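Local coordinates for coat protein (Tobacco streak virus, PDB 4Y6X), which probably self-assembles into the icosahedral shell of the virus and binds the 3' end of the viral RNA, at residues Trp128-Arg133 with Lys138-Ala143; Leu67-Val72 with Gly77-Val82; Gly97-Lys102 with Arg107-Asp112; Ile46-Ile51 with Lys116-Leu121. One frame throughout, in Å; residues are numbered along the deposited sequence.

Contact 1. Residues Trp128-Arg133 with Lys138-Ala143; sequences WCLDER and KRVQLA
Trp-128 and Leu-130 meet Val-140 and Leu-142 between the two facing sheets of the jelly-roll sandwich. Strand 125-130 belongs to one sheet and strand 140-150 to the other, so they meet mainly through side chains; the short strand segments 128-130 and 140-142 keep 10.8 Å between axes and run roughly antiparallel, at 146°. The tight part is the indole and its aliphatic neighbours. Val-140 lays CG1 over one face of the five-membered ring, a CH-pi contact 4.2 Å from the ring centroid, while its other branch, CG2, touches both Trp-128 CD1 and Leu-130 CD1, 4.0 Å from each. With CG1 anti to the backbone N of Val-140 (chi1 174°), CG1 falls over the indole and CG2 goes toward Leu-130. Leu-142 and Trp-128 point at each other from opposite sheets, Leu-142 CD2 lying 3.8 Å from Trp-128 CZ2, neither over the face nor at the edge. Trp-35 and Phe-71 meet the indole edge-to-face, and Phe-79 lies nearly parallel to it. The packing thins toward the connecting loop, where Arg-133 is exposed to solvent and contributes little beyond its carbonyl. Arg-139 lies at this transition: its buried chain runs extended from CG to NE, and its guanidinium leaves the contact to form a salt bridge with Asp-44 and hydrogen bonds with the carbonyls of Ser-36 and Asp-136. Its first side-chain carbon stays behind, Arg-139 CB lying 3.8 Å from both Leu-130 CD2 and Arg-133 O.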
loop_
_atom_site.group_PDB
_atom_site.type_symbol
_atom_site.label_atom_id
_atom_site.label_comp_id
_atom_site.label_asym_id
_atom_site.label_seq_id
_atom_site.Cartn_x
_atom_site.Cartn_y
_atom_site.Cartn_z
ATOM N N TRP A 128 3.157 -15.653 -16.375
ATOM C CA TRP A 128 4.208 -15.487 -17.357
ATOM C C TRP A 128 4.950 -16.813 -17.600
ATOM O O TRP A 128 5.241 -17.515 -16.639
ATOM C CB TRP A 128 5.282 -14.523 -16.880
ATOM C CG TRP A 128 4.904 -13.125 -16.868
ATOM C CD1 TRP A 128 5.249 -12.207 -17.779
ATOM C CD2 TRP A 128 4.095 -12.459 -15.886
ATOM N NE1 TRP A 128 4.691 -10.979 -17.457
ATOM C CE2 TRP A 128 3.987 -11.117 -16.287
ATOM C CE3 TRP A 128 3.462 -12.865 -14.699
ATOM C CZ2 TRP A 128 3.275 -10.168 -15.549
ATOM C CZ3 TRP A 128 2.767 -11.919 -13.957
ATOM C CH2 TRP A 128 2.697 -10.583 -14.374
ATOM N N CYS A 129 5.250 -17.105 -18.861
ATOM C CA CYS A 129 6.120 -18.250 -19.252
ATOM C C CYS A 129 7.321 -17.731 -20.039
ATOM O O CYS A 129 7.183 -17.262 -21.175
ATOM C CB CYS A 129 5.359 -19.221 -20.165
ATOM S SG CYS A 129 3.739 -19.660 -19.508
ATOM N N LEU A 130 8.499 -17.827 -19.452
ATOM C CA LEU A 130 9.696 -17.363 -20.100
ATOM C C LEU A 130 10.367 -18.487 -20.869
ATOM O O LEU A 130 10.468 -19.590 -20.375
ATOM C CB LEU A 130 10.651 -16.801 -19.051
ATOM C CG LEU A 130 10.409 -15.328 -18.689
ATOM C CD1 LEU A 130 9.059 -15.155 -18.016
ATOM C CD2 LEU A 130 11.466 -14.880 -17.734
ATOM N N ASP A 131 10.909 -18.146 -22.030
ATOM C CA ASP A 131 11.697 -19.060 -22.866
ATOM C C ASP A 131 13.020 -19.413 -22.208
ATOM O O ASP A 131 13.404 -20.555 -22.207
ATOM C CB ASP A 131 11.984 -18.440 -24.243
ATOM C CG ASP A 131 10.723 -18.340 -25.138
ATOM O OD1 ASP A 131 9.606 -18.753 -24.701
ATOM O OD2 ASP A 131 10.840 -17.790 -26.272
ATOM N N GLU A 132 13.695 -18.415 -21.655
ATOM C CA GLU A 132 15.022 -18.558 -21.104
ATOM C C GLU A 132 15.123 -17.794 -19.751
ATOM O O GLU A 132 14.224 -17.020 -19.383
ATOM C CB GLU A 132 16.039 -18.009 -22.145
ATOM N N ARG A 133 16.197 -18.048 -19.009
ATOM C CA ARG A 133 16.470 -17.389 -17.716
ATOM C C ARG A 133 15.304 -17.469 -16.734
ATOM O O ARG A 133 14.975 -16.491 -15.986
ATOM C CB ARG A 133 16.892 -15.937 -17.944
ATOM C CG ARG A 133 18.142 -15.813 -18.830
ATOM C CD ARG A 133 18.771 -14.414 -18.818
ATOM N NE ARG A 133 18.937 -13.936 -17.432
ATOM C CZ ARG A 133 19.281 -12.699 -17.056
ATOM N NH1 ARG A 133 19.555 -11.763 -17.955
ATOM N NH2 ARG A 133 19.357 -12.412 -15.755
ATOM N N LYS A 138 14.635 -10.726 -10.873
ATOM C CA LYS A 138 14.114 -9.658 -11.725
ATOM C C LYS A 138 13.881 -10.102 -13.142
ATOM O O LYS A 138 13.971 -9.320 -14.049
ATOM C CB LYS A 138 15.046 -8.435 -11.682
ATOM C CG LYS A 138 15.345 -8.035 -10.229
ATOM C CD LYS A 138 16.168 -6.762 -10.139
ATOM C CE LYS A 138 16.350 -6.386 -8.692
ATOM N NZ LYS A 138 16.944 -5.033 -8.605
ATOM N N ARG A 139 13.569 -11.364 -13.334
ATOM C CA ARG A 139 13.398 -11.882 -14.668
ATOM C C ARG A 139 12.208 -11.201 -15.364
ATOM O O ARG A 139 12.227 -11.093 -16.592
ATOM C CB ARG A 139 13.214 -13.404 -14.687
ATOM C CG ARG A 139 12.116 -13.878 -13.754
ATOM C CD ARG A 139 12.174 -15.377 -13.551
ATOM N NE ARG A 139 11.173 -15.795 -12.592
ATOM C CZ ARG A 139 11.291 -15.657 -11.270
ATOM N NH1 ARG A 139 12.373 -15.091 -10.744
ATOM N NH2 ARG A 139 10.336 -16.082 -10.491
ATOM N N VAL A 140 11.224 -10.776 -14.595
ATOM C CA VAL A 140 10.168 -9.861 -15.036
ATOM C C VAL A 140 10.107 -8.671 -14.042
ATOM O O VAL A 140 10.140 -8.868 -12.830
ATOM C CB VAL A 140 8.820 -10.550 -15.007
ATOM C CG1 VAL A 140 7.705 -9.576 -15.321
ATOM C CG2 VAL A 140 8.794 -11.706 -15.976
ATOM N N GLN A 141 10.163 -7.469 -14.534
ATOM C CA GLN A 141 10.061 -6.280 -13.696
ATOM C C GLN A 141 8.762 -5.580 -14.056
ATOM O O GLN A 141 8.587 -5.161 -15.205
ATOM C CB GLN A 141 11.260 -5.343 -13.901
ATOM C CG GLN A 141 12.584 -6.051 -13.681
ATOM C CD GLN A 141 13.726 -5.224 -14.206
ATOM O OE1 GLN A 141 13.810 -4.033 -13.933
ATOM N NE2 GLN A 141 14.554 -5.823 -14.980
ATOM N N LEU A 142 7.879 -5.487 -13.079
ATOM C CA LEU A 142 6.550 -4.940 -13.250
ATOM C C LEU A 142 6.492 -3.494 -12.851
ATOM O O LEU A 142 7.042 -3.100 -11.860
ATOM C CB LEU A 142 5.551 -5.667 -12.383
ATOM C CG LEU A 142 5.186 -6.996 -12.999
ATOM C CD1 LEU A 142 4.908 -7.974 -11.901
ATOM C CD2 LEU A 142 3.988 -6.809 -13.919
ATOM N N ALA A 143 5.839 -2.694 -13.659
ATOM C CA ALA A 143 5.436 -1.341 -13.248
ATOM C C ALA A 143 4.385 -1.441 -12.186
ATOM O O ALA A 143 3.874 -2.558 -11.900
ATOM C CB ALA A 143 4.888 -0.619 -14.431
#

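Contact 2. Residues Leu67-Val72 with Gly77-Val82; sequences LLIGFV and GTFGMV
Phe-71 turns its ring edge into the face of Phe-79, a T-shaped stack across the interior of the jelly-roll beta-sandwich. The two segments flank a tight connection in sequence, yet they lie in different sheets: 67-72 is an inner strand of one and 77-82 an inner strand of the other. Their segment axes are 11.0 Å apart and run at 160°, so the gap is filled from both sides by inward-pointing residues. The two rings approach from opposite directions, with centroids 4.9 Å apart and planes at 79°. In both phenylalanines CB already points inward, and CG, held between the backbone N and the carbonyl carbon (chi1 66° for Phe-71), sets how each ring lies in the gap. Alongside this pair, the side chains of Ile-69 and Phe-79 lie next to each other and run in opposite directions, and the CD1 methyl of Ile-69 comes within 4.1 Å of Phe-79 CE2 at an oblique angle to the ring. Farther along, Leu-67 and Met-81 meet through their ends: the thioether chain is extended as far as SD and then bends, bringing Met-81 CE to 4.0 Å from Leu-67 CD2. The aromatic cluster continues beyond the pair, since Phe-101 adds another edge-to-face contact to Phe-71. At the heart of the T, Phe-71 CE1 stands 3.7 Å above the Phe-79 plane, over the ring centre.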
loop_
_atom_site.group_PDB
_atom_site.type_symbol
_atom_site.label_atom_id
_atom_site.label_comp_id
_atom_site.label_asym_id
_atom_site.label_seq_id
_atom_site.Cartn_x
_atom_site.Cartn_y
_atom_site.Cartn_z
ATOM N N LEU A 67 -7.784 -3.794 -15.495
ATOM C CA LEU A 67 -6.492 -3.930 -14.882
ATOM C C LEU A 67 -5.442 -3.662 -15.972
ATOM O O LEU A 67 -5.474 -4.311 -17.038
ATOM C CB LEU A 67 -6.345 -5.319 -14.357
ATOM C CG LEU A 67 -4.906 -5.669 -13.948
ATOM C CD1 LEU A 67 -4.435 -4.905 -12.715
ATOM C CD2 LEU A 67 -4.834 -7.139 -13.723
ATOM N N LEU A 68 -4.537 -2.741 -15.715
ATOM C CA LEU A 68 -3.415 -2.426 -16.580
ATOM C C LEU A 68 -2.154 -2.938 -15.988
ATOM O O LEU A 68 -1.875 -2.694 -14.780
ATOM C CB LEU A 68 -3.221 -0.940 -16.723
ATOM C CG LEU A 68 -4.053 -0.171 -17.768
ATOM C CD1 LEU A 68 -5.458 -0.625 -17.936
ATOM C CD2 LEU A 68 -3.979 1.335 -17.537
ATOM N N ILE A 69 -1.388 -3.688 -16.783
ATOM C CA ILE A 69 -0.091 -4.077 -16.358
ATOM C C ILE A 69 0.959 -3.734 -17.392
ATOM O O ILE A 69 0.691 -3.693 -18.620
ATOM C CB ILE A 69 -0.028 -5.510 -15.930
ATOM C CG1 ILE A 69 -0.212 -6.421 -17.078
ATOM C CG2 ILE A 69 -1.094 -5.908 -14.891
ATOM C CD1 ILE A 69 0.787 -7.518 -16.940
ATOM N N GLY A 70 2.154 -3.457 -16.910
ATOM C CA GLY A 70 3.285 -3.190 -17.797
ATOM C C GLY A 70 4.484 -3.857 -17.227
ATOM O O GLY A 70 4.616 -3.938 -16.012
ATOM N N PHE A 71 5.357 -4.334 -18.076
ATOM C CA PHE A 71 6.540 -5.011 -17.620
ATOM C C PHE A 71 7.614 -5.029 -18.652
ATOM O O PHE A 71 7.359 -4.807 -19.852
ATOM C CB PHE A 71 6.226 -6.420 -17.155
ATOM C CG PHE A 71 5.767 -7.322 -18.256
ATOM C CD1 PHE A 71 4.417 -7.398 -18.579
ATOM C CD2 PHE A 71 6.669 -8.117 -18.939
ATOM C CE1 PHE A 71 3.960 -8.224 -19.602
ATOM C CE2 PHE A 71 6.231 -8.948 -19.982
ATOM C CZ PHE A 71 4.873 -8.981 -20.306
ATOM N N VAL A 72 8.822 -5.279 -18.181
ATOM C CA VAL A 72 9.965 -5.619 -19.021
ATOM C C VAL A 72 10.506 -6.957 -18.554
ATOM O O VAL A 72 10.633 -7.189 -17.347
ATOM C CB VAL A 72 11.089 -4.559 -18.899
ATOM C CG1 VAL A 72 12.287 -4.946 -19.739
ATOM C CG2 VAL A 72 10.619 -3.255 -19.484
ATOM N N GLY A 77 8.944 -14.516 -24.236
ATOM C CA GLY A 77 8.042 -15.447 -23.600
ATOM C C GLY A 77 6.617 -15.122 -23.918
ATOM O O GLY A 77 6.341 -14.377 -24.851
ATOM N N THR A 78 5.706 -15.670 -23.123
ATOM C CA THR A 78 4.322 -15.371 -23.279
ATOM C C THR A 78 3.666 -15.121 -21.911
ATOM O O THR A 78 4.188 -15.502 -20.874
ATOM C CB THR A 78 3.592 -16.518 -24.012
ATOM O OG1 THR A 78 3.738 -17.699 -23.255
ATOM C CG2 THR A 78 4.176 -16.798 -25.447
ATOM N N PHE A 79 2.527 -14.459 -21.933
ATOM C CA PHE A 79 1.793 -14.227 -20.742
ATOM C C PHE A 79 0.317 -14.087 -20.966
ATOM O O PHE A 79 -0.149 -13.758 -22.051
ATOM C CB PHE A 79 2.339 -12.992 -20.033
ATOM C CG PHE A 79 1.847 -11.703 -20.600
ATOM C CD1 PHE A 79 2.240 -11.261 -21.886
ATOM C CD2 PHE A 79 1.019 -10.910 -19.841
ATOM C CE1 PHE A 79 1.805 -10.028 -22.398
ATOM C CE2 PHE A 79 0.566 -9.704 -20.343
ATOM C CZ PHE A 79 0.934 -9.260 -21.624
ATOM N N GLY A 80 -0.426 -14.228 -19.891
ATOM C CA GLY A 80 -1.857 -13.897 -19.934
ATOM C C GLY A 80 -2.565 -14.198 -18.644
ATOM O O GLY A 80 -1.953 -14.600 -17.676
ATOM N N MET A 81 -3.852 -13.902 -18.625
ATOM C CA MET A 81 -4.691 -14.078 -17.443
ATOM C C MET A 81 -5.325 -15.448 -17.436
ATOM O O MET A 81 -5.799 -15.888 -18.457
ATOM C CB MET A 81 -5.765 -12.995 -17.407
ATOM C CG MET A 81 -6.625 -12.974 -16.129
ATOM S SD MET A 81 -7.685 -11.463 -16.080
ATOM C CE MET A 81 -6.682 -10.506 -14.928
ATOM N N VAL A 82 -5.320 -16.116 -16.295
ATOM C CA VAL A 82 -5.991 -17.407 -16.123
ATOM C C VAL A 82 -7.022 -17.348 -15.006
ATOM O O VAL A 82 -6.902 -16.493 -14.117
ATOM C CB VAL A 82 -5.018 -18.532 -15.802
ATOM C CG1 VAL A 82 -3.957 -18.574 -16.866
ATOM C CG2 VAL A 82 -4.377 -18.349 -14.441
#

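Contact 3. Residues Gly97-Lys102 with Arg107-Asp112; sequences GRLGFK and RSRDFD
Arg-107 grips the carbonyl oxygen of Gly-100 side-on with two nitrogens. NE donates at 2.9 Å to Gly-100 O, with an N-H...O angle of 143°, and NH2 donates at 2.7 Å to the same Gly-100 O. The oxygen lies almost exactly in the guanidinium plane; NE is also in the carbonyl plane, whereas NH2 is tilted from it. Two bonds to one acceptor restrict rotation of the guanidinium, whose remaining NH1 donates to the backbone carbonyl of Asn-164 of the second subunit. The aliphatic part of Arg-107 also packs, with CG 4.0 Å from Phe-101 CB. Arg-109 is held more loosely. Its NE gives a hydrogen to a water at 2.7 Å from that nitrogen, and the water in turn donates to Gly-97 O at 3.0 Å. A direct bond from Arg-109 NH2 to Gly-97 O is long and weak at 3.4 Å, and the bond from Arg-109 NH1 to Asp-110 O in the same strand, 3.2 Å, is weak too. Bends at chi2 and chi3 fold this arginine so that Phe-111 CE1 lies over the centre of one guanidinium face, while Leu-99 CD1 crosses close to its CD and NE. Beside them, Ser-108 OG is hydrogen-bonded to Val-163 O of the second subunit. Strands 99-101 and 107-117 are outermost within this chain in their respective sheets, so arginine-to-carbonyl bonds bridge the two sheets at one side of the sandwich, beside the partner subunit, within the jelly-roll beta-barrel of a domain-swapped coat-protein dimer.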
loop_
_atom_site.group_PDB
_atom_site.type_symbol
_atom_site.label_atom_id
_atom_site.label_comp_id
_atom_site.label_asym_id
_atom_site.label_seq_id
_atom_site.Cartn_x
_atom_site.Cartn_y
_atom_site.Cartn_z
ATOM N N GLY A 97 -6.389 -15.473 -25.012
ATOM C CA GLY A 97 -5.744 -14.215 -24.806
ATOM C C GLY A 97 -4.248 -14.236 -24.508
ATOM O O GLY A 97 -3.721 -13.202 -24.144
ATOM N N ARG A 98 -3.590 -15.399 -24.593
ATOM C CA ARG A 98 -2.166 -15.488 -24.376
ATOM C C ARG A 98 -1.489 -14.561 -25.364
ATOM O O ARG A 98 -1.867 -14.511 -26.531
ATOM C CB ARG A 98 -1.682 -16.905 -24.605
ATOM C CG ARG A 98 -0.213 -17.013 -24.485
ATOM C CD ARG A 98 0.391 -18.314 -24.847
ATOM N NE ARG A 98 0.200 -19.321 -23.847
ATOM C CZ ARG A 98 1.149 -20.159 -23.481
ATOM N NH1 ARG A 98 2.395 -20.038 -23.909
ATOM N NH2 ARG A 98 0.828 -21.110 -22.661
ATOM N N LEU A 99 -0.500 -13.802 -24.917
ATOM C CA LEU A 99 0.244 -12.899 -25.794
ATOM C C LEU A 99 1.746 -13.078 -25.606
ATOM O O LEU A 99 2.189 -13.423 -24.555
ATOM C CB LEU A 99 -0.088 -11.466 -25.424
ATOM C CG LEU A 99 -1.463 -10.948 -25.840
ATOM C CD1 LEU A 99 -1.581 -9.498 -25.345
ATOM C CD2 LEU A 99 -1.643 -11.032 -27.366
ATOM N N GLY A 100 2.514 -12.771 -26.634
ATOM C CA GLY A 100 3.955 -12.819 -26.620
ATOM C C GLY A 100 4.577 -11.502 -26.166
ATOM O O GLY A 100 3.913 -10.440 -26.164
ATOM N N PHE A 101 5.825 -11.596 -25.712
ATOM C CA PHE A 101 6.690 -10.444 -25.442
ATOM C C PHE A 101 8.115 -10.774 -25.801
ATOM O O PHE A 101 8.458 -11.928 -25.931
ATOM C CB PHE A 101 6.616 -10.018 -23.961
ATOM C CG PHE A 101 6.931 -11.089 -22.976
ATOM C CD1 PHE A 101 8.224 -11.361 -22.606
ATOM C CD2 PHE A 101 5.926 -11.786 -22.368
ATOM C CE1 PHE A 101 8.502 -12.338 -21.665
ATOM C CE2 PHE A 101 6.168 -12.733 -21.432
ATOM C CZ PHE A 101 7.460 -13.018 -21.088
ATOM N N LYS A 102 8.926 -9.736 -25.954
ATOM C CA LYS A 102 10.326 -9.824 -26.332
ATOM C C LYS A 102 11.257 -9.348 -25.229
ATOM O O LYS A 102 10.878 -8.539 -24.397
ATOM C CB LYS A 102 10.571 -8.941 -27.554
ATOM C CG LYS A 102 9.748 -9.345 -28.794
ATOM C CD LYS A 102 9.988 -10.814 -29.159
ATOM N N ARG A 107 6.330 -4.143 -22.465
ATOM C CA ARG A 107 5.074 -4.674 -22.946
ATOM C C ARG A 107 3.973 -4.278 -22.000
ATOM O O ARG A 107 4.141 -4.295 -20.773
ATOM C CB ARG A 107 5.232 -6.171 -22.966
ATOM C CG ARG A 107 4.071 -6.965 -23.422
ATOM C CD ARG A 107 3.815 -6.515 -24.825
ATOM N NE ARG A 107 3.450 -7.605 -25.696
ATOM C CZ ARG A 107 2.578 -7.510 -26.688
ATOM N NH1 ARG A 107 2.000 -6.347 -27.013
ATOM N NH2 ARG A 107 2.283 -8.606 -27.374
ATOM N N SER A 108 2.814 -3.944 -22.517
ATOM C CA SER A 108 1.722 -3.680 -21.609
ATOM C C SER A 108 0.451 -4.355 -22.055
ATOM O O SER A 108 0.396 -4.901 -23.131
ATOM C CB SER A 108 1.524 -2.186 -21.489
ATOM O OG SER A 108 1.187 -1.633 -22.728
ATOM N N ARG A 109 -0.538 -4.398 -21.174
ATOM C CA ARG A 109 -1.812 -5.039 -21.470
ATOM C C ARG A 109 -2.899 -4.462 -20.609
ATOM O O ARG A 109 -2.661 -4.201 -19.413
ATOM C CB ARG A 109 -1.714 -6.550 -21.195
ATOM C CG ARG A 109 -2.939 -7.411 -21.476
ATOM C CD ARG A 109 -3.088 -7.935 -22.849
ATOM N NE ARG A 109 -3.748 -9.241 -22.853
ATOM C CZ ARG A 109 -5.072 -9.456 -22.790
ATOM N NH1 ARG A 109 -5.949 -8.457 -22.716
ATOM N NH2 ARG A 109 -5.534 -10.709 -22.815
ATOM N N ASP A 110 -4.052 -4.224 -21.224
ATOM C CA ASP A 110 -5.290 -3.833 -20.527
ATOM C C ASP A 110 -6.221 -5.001 -20.449
ATOM O O ASP A 110 -6.589 -5.548 -21.469
ATOM C CB ASP A 110 -5.960 -2.753 -21.367
ATOM N N PHE A 111 -6.542 -5.475 -19.272
ATOM C CA PHE A 111 -7.433 -6.621 -19.113
ATOM C C PHE A 111 -8.802 -6.051 -18.726
ATOM O O PHE A 111 -8.870 -5.197 -17.817
ATOM C CB PHE A 111 -6.929 -7.514 -17.996
ATOM C CG PHE A 111 -5.677 -8.197 -18.300
ATOM C CD1 PHE A 111 -5.685 -9.327 -19.113
ATOM C CD2 PHE A 111 -4.466 -7.739 -17.800
ATOM C CE1 PHE A 111 -4.509 -9.996 -19.406
ATOM C CE2 PHE A 111 -3.288 -8.413 -18.088
ATOM C CZ PHE A 111 -3.314 -9.542 -18.902
ATOM N N ASP A 112 -9.873 -6.503 -19.391
ATOM C CA ASP A 112 -11.241 -6.047 -19.089
ATOM C C ASP A 112 -11.756 -6.938 -17.951
ATOM O O ASP A 112 -11.667 -8.154 -17.993
ATOM C CB ASP A 112 -12.198 -6.081 -20.296
HETATM O O HOH W 1 -1.940 -11.244 -22.805
#

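Contact 4. Residues Ile46-Ile51 with Lys116-Leu121; sequences IPFKTI and KLLNQL
With CG anti to the backbone N (chi1 -168°), the ring of Phe-48 swings out from the first turn of helix 48-52 toward Leu-118 and Leu-121. Leu-118 has the same first setting (chi1 -174°), which brings its branched end nearer to Phe-48 than the start of the side chain would suggest. Its CD1 methyl reaches the ring edge near the ring plane, 3.8 Å from Phe-48 CD2. Leu-121 comes in obliquely, CB lying 3.8 Å from the same Phe-48 CD2 and the CD1 methyl 3.9 Å from CE2 of that ring. The contact joins two short helical turns that interrupt the strand connections of the jelly roll: one follows strand 44-47 directly, with Pro-47 at its N-cap position, and the other lies between strands 107-117 and 125-130. Phe-64 of strand 63-73, next to strand 107-117 in the same sheet, meets Phe-48 edge-to-face and touches both leucines. Within the second turn Gln-120 OE1 accepts from Leu-117 N at 3.0 Å, with the donor above the amide carbonyl plane. On the Leu-121 side, the backbone oxygen packs 3.7 Å from Phe-48 CB.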
loop_
_atom_site.group_PDB
_atom_site.type_symbol
_atom_site.label_atom_id
_atom_site.label_comp_id
_atom_site.label_asym_id
_atom_site.label_seq_id
_atom_site.Cartn_x
_atom_site.Cartn_y
_atom_site.Cartn_z
ATOM N N ILE A 46 0.947 -14.143 -10.595
ATOM C CA ILE A 46 0.488 -13.240 -9.552
ATOM C C ILE A 46 -1.036 -13.270 -9.441
ATOM O O ILE A 46 -1.730 -12.878 -10.391
ATOM C CB ILE A 46 0.970 -11.834 -9.836
ATOM C CG1 ILE A 46 2.487 -11.882 -9.920
ATOM C CG2 ILE A 46 0.501 -10.892 -8.721
ATOM C CD1 ILE A 46 3.089 -10.562 -10.287
ATOM N N PRO A 47 -1.575 -13.738 -8.289
ATOM C CA PRO A 47 -3.019 -13.795 -8.130
ATOM C C PRO A 47 -3.649 -12.427 -7.990
ATOM O O PRO A 47 -3.025 -11.509 -7.454
ATOM C CB PRO A 47 -3.218 -14.576 -6.829
ATOM C CG PRO A 47 -1.889 -15.132 -6.470
ATOM C CD PRO A 47 -0.873 -14.234 -7.097
ATOM N N PHE A 48 -4.861 -12.292 -8.501
ATOM C CA PHE A 48 -5.587 -11.029 -8.415
ATOM C C PHE A 48 -5.802 -10.547 -6.983
ATOM O O PHE A 48 -5.720 -9.354 -6.740
ATOM C CB PHE A 48 -6.903 -11.084 -9.177
ATOM C CG PHE A 48 -7.542 -9.766 -9.354
ATOM C CD1 PHE A 48 -7.039 -8.854 -10.253
ATOM C CD2 PHE A 48 -8.676 -9.412 -8.617
ATOM C CE1 PHE A 48 -7.639 -7.605 -10.403
ATOM C CE2 PHE A 48 -9.300 -8.179 -8.797
ATOM C CZ PHE A 48 -8.784 -7.275 -9.703
ATOM N N LYS A 49 -6.080 -11.444 -6.045
ATOM C CA LYS A 49 -6.266 -11.021 -4.640
ATOM C C LYS A 49 -5.022 -10.328 -4.126
ATOM O O LYS A 49 -5.140 -9.378 -3.404
ATOM C CB LYS A 49 -6.668 -12.184 -3.706
ATOM N N THR A 50 -3.832 -10.770 -4.528
ATOM C CA THR A 50 -2.586 -10.143 -4.148
ATOM C C THR A 50 -2.425 -8.779 -4.784
ATOM O O THR A 50 -1.890 -7.893 -4.178
ATOM C CB THR A 50 -1.374 -10.997 -4.612
ATOM O OG1 THR A 50 -1.436 -12.245 -3.943
ATOM C CG2 THR A 50 -0.011 -10.341 -4.327
ATOM N N ILE A 51 -2.824 -8.626 -6.044
ATOM C CA ILE A 51 -2.707 -7.361 -6.688
ATOM C C ILE A 51 -3.492 -6.292 -5.931
ATOM O O ILE A 51 -3.058 -5.162 -5.787
ATOM C CB ILE A 51 -3.184 -7.432 -8.147
ATOM C CG1 ILE A 51 -2.150 -8.182 -8.979
ATOM C CG2 ILE A 51 -3.370 -6.027 -8.705
ATOM C CD1 ILE A 51 -2.637 -8.661 -10.318
ATOM N N LYS A 116 -17.062 -6.618 -12.438
ATOM C CA LYS A 116 -17.313 -7.658 -11.472
ATOM C C LYS A 116 -16.821 -7.266 -10.079
ATOM O O LYS A 116 -15.947 -6.393 -9.934
ATOM C CB LYS A 116 -16.618 -8.943 -11.910
ATOM C CG LYS A 116 -17.117 -9.547 -13.251
ATOM C CD LYS A 116 -16.348 -10.847 -13.482
ATOM C CE LYS A 116 -16.628 -11.568 -14.796
ATOM N NZ LYS A 116 -17.910 -11.202 -15.436
ATOM N N LEU A 117 -17.315 -7.977 -9.071
ATOM C CA LEU A 117 -16.862 -7.824 -7.689
ATOM C C LEU A 117 -15.690 -8.727 -7.432
ATOM O O LEU A 117 -15.425 -9.679 -8.176
ATOM C CB LEU A 117 -17.961 -8.190 -6.707
ATOM C CG LEU A 117 -19.113 -7.184 -6.470
ATOM C CD1 LEU A 117 -19.906 -6.948 -7.730
ATOM C CD2 LEU A 117 -20.058 -7.643 -5.360
ATOM N N LEU A 118 -14.974 -8.440 -6.357
ATOM C CA LEU A 118 -13.783 -9.213 -5.987
ATOM C C LEU A 118 -14.036 -10.713 -5.845
ATOM O O LEU A 118 -13.235 -11.521 -6.334
ATOM C CB LEU A 118 -13.144 -8.664 -4.707
ATOM C CG LEU A 118 -11.799 -9.318 -4.318
ATOM C CD1 LEU A 118 -10.770 -9.287 -5.459
ATOM C CD2 LEU A 118 -11.232 -8.655 -3.075
ATOM N N ASN A 119 -15.147 -11.100 -5.233
ATOM C CA ASN A 119 -15.432 -12.515 -5.059
ATOM C C ASN A 119 -15.586 -13.250 -6.389
ATOM O O ASN A 119 -15.414 -14.467 -6.428
ATOM C CB ASN A 119 -16.652 -12.770 -4.135
ATOM C CG ASN A 119 -17.907 -12.031 -4.579
ATOM O OD1 ASN A 119 -18.393 -12.203 -5.691
ATOM N ND2 ASN A 119 -18.444 -11.207 -3.691
ATOM N N GLN A 120 -15.905 -12.529 -7.466
ATOM C CA GLN A 120 -15.970 -13.123 -8.803
ATOM C C GLN A 120 -14.623 -13.135 -9.556
ATOM O O GLN A 120 -14.504 -13.806 -10.569
ATOM C CB GLN A 120 -16.973 -12.376 -9.662
ATOM C CG GLN A 120 -18.428 -12.463 -9.285
ATOM C CD GLN A 120 -19.197 -11.337 -9.941
ATOM O OE1 GLN A 120 -19.211 -10.216 -9.444
ATOM N NE2 GLN A 120 -19.808 -11.616 -11.091
ATOM N N LEU A 121 -13.624 -12.403 -9.071
ATOM C CA LEU A 121 -12.305 -12.317 -9.699
ATOM C C LEU A 121 -11.197 -12.942 -8.865
ATOM O O LEU A 121 -10.042 -13.038 -9.320
ATOM C CB LEU A 121 -11.946 -10.863 -9.943
ATOM C CG LEU A 121 -12.868 -10.065 -10.887
ATOM C CD1 LEU A 121 -12.617 -8.583 -10.812
ATOM C CD2 LEU A 121 -12.723 -10.533 -12.316
#

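Along the chain, contact 2 closes first, contact 3 follows, and both are nested within the long loop closed by contact 4; contact 1 comes last. Contacts 1, 2 and 3 all bridge the two four-stranded sheets of the jelly roll. Contacts 2 and 3 have centres about 5 Å apart and use neighbouring strands in both sheets, 63-73 beside 107-117 and 77-82 beside 99-101. Contact 1, its centre about 10 Å from that of contact 2, uses the strands on the other side of contact 2's, 140-150 and 125-130. Contacts 1 and 2 pack the interior, contact 3 ties the edge beside the second subunit, and contact 4, centred about 22 Å from the centre of contact 1, joins turns near the other end.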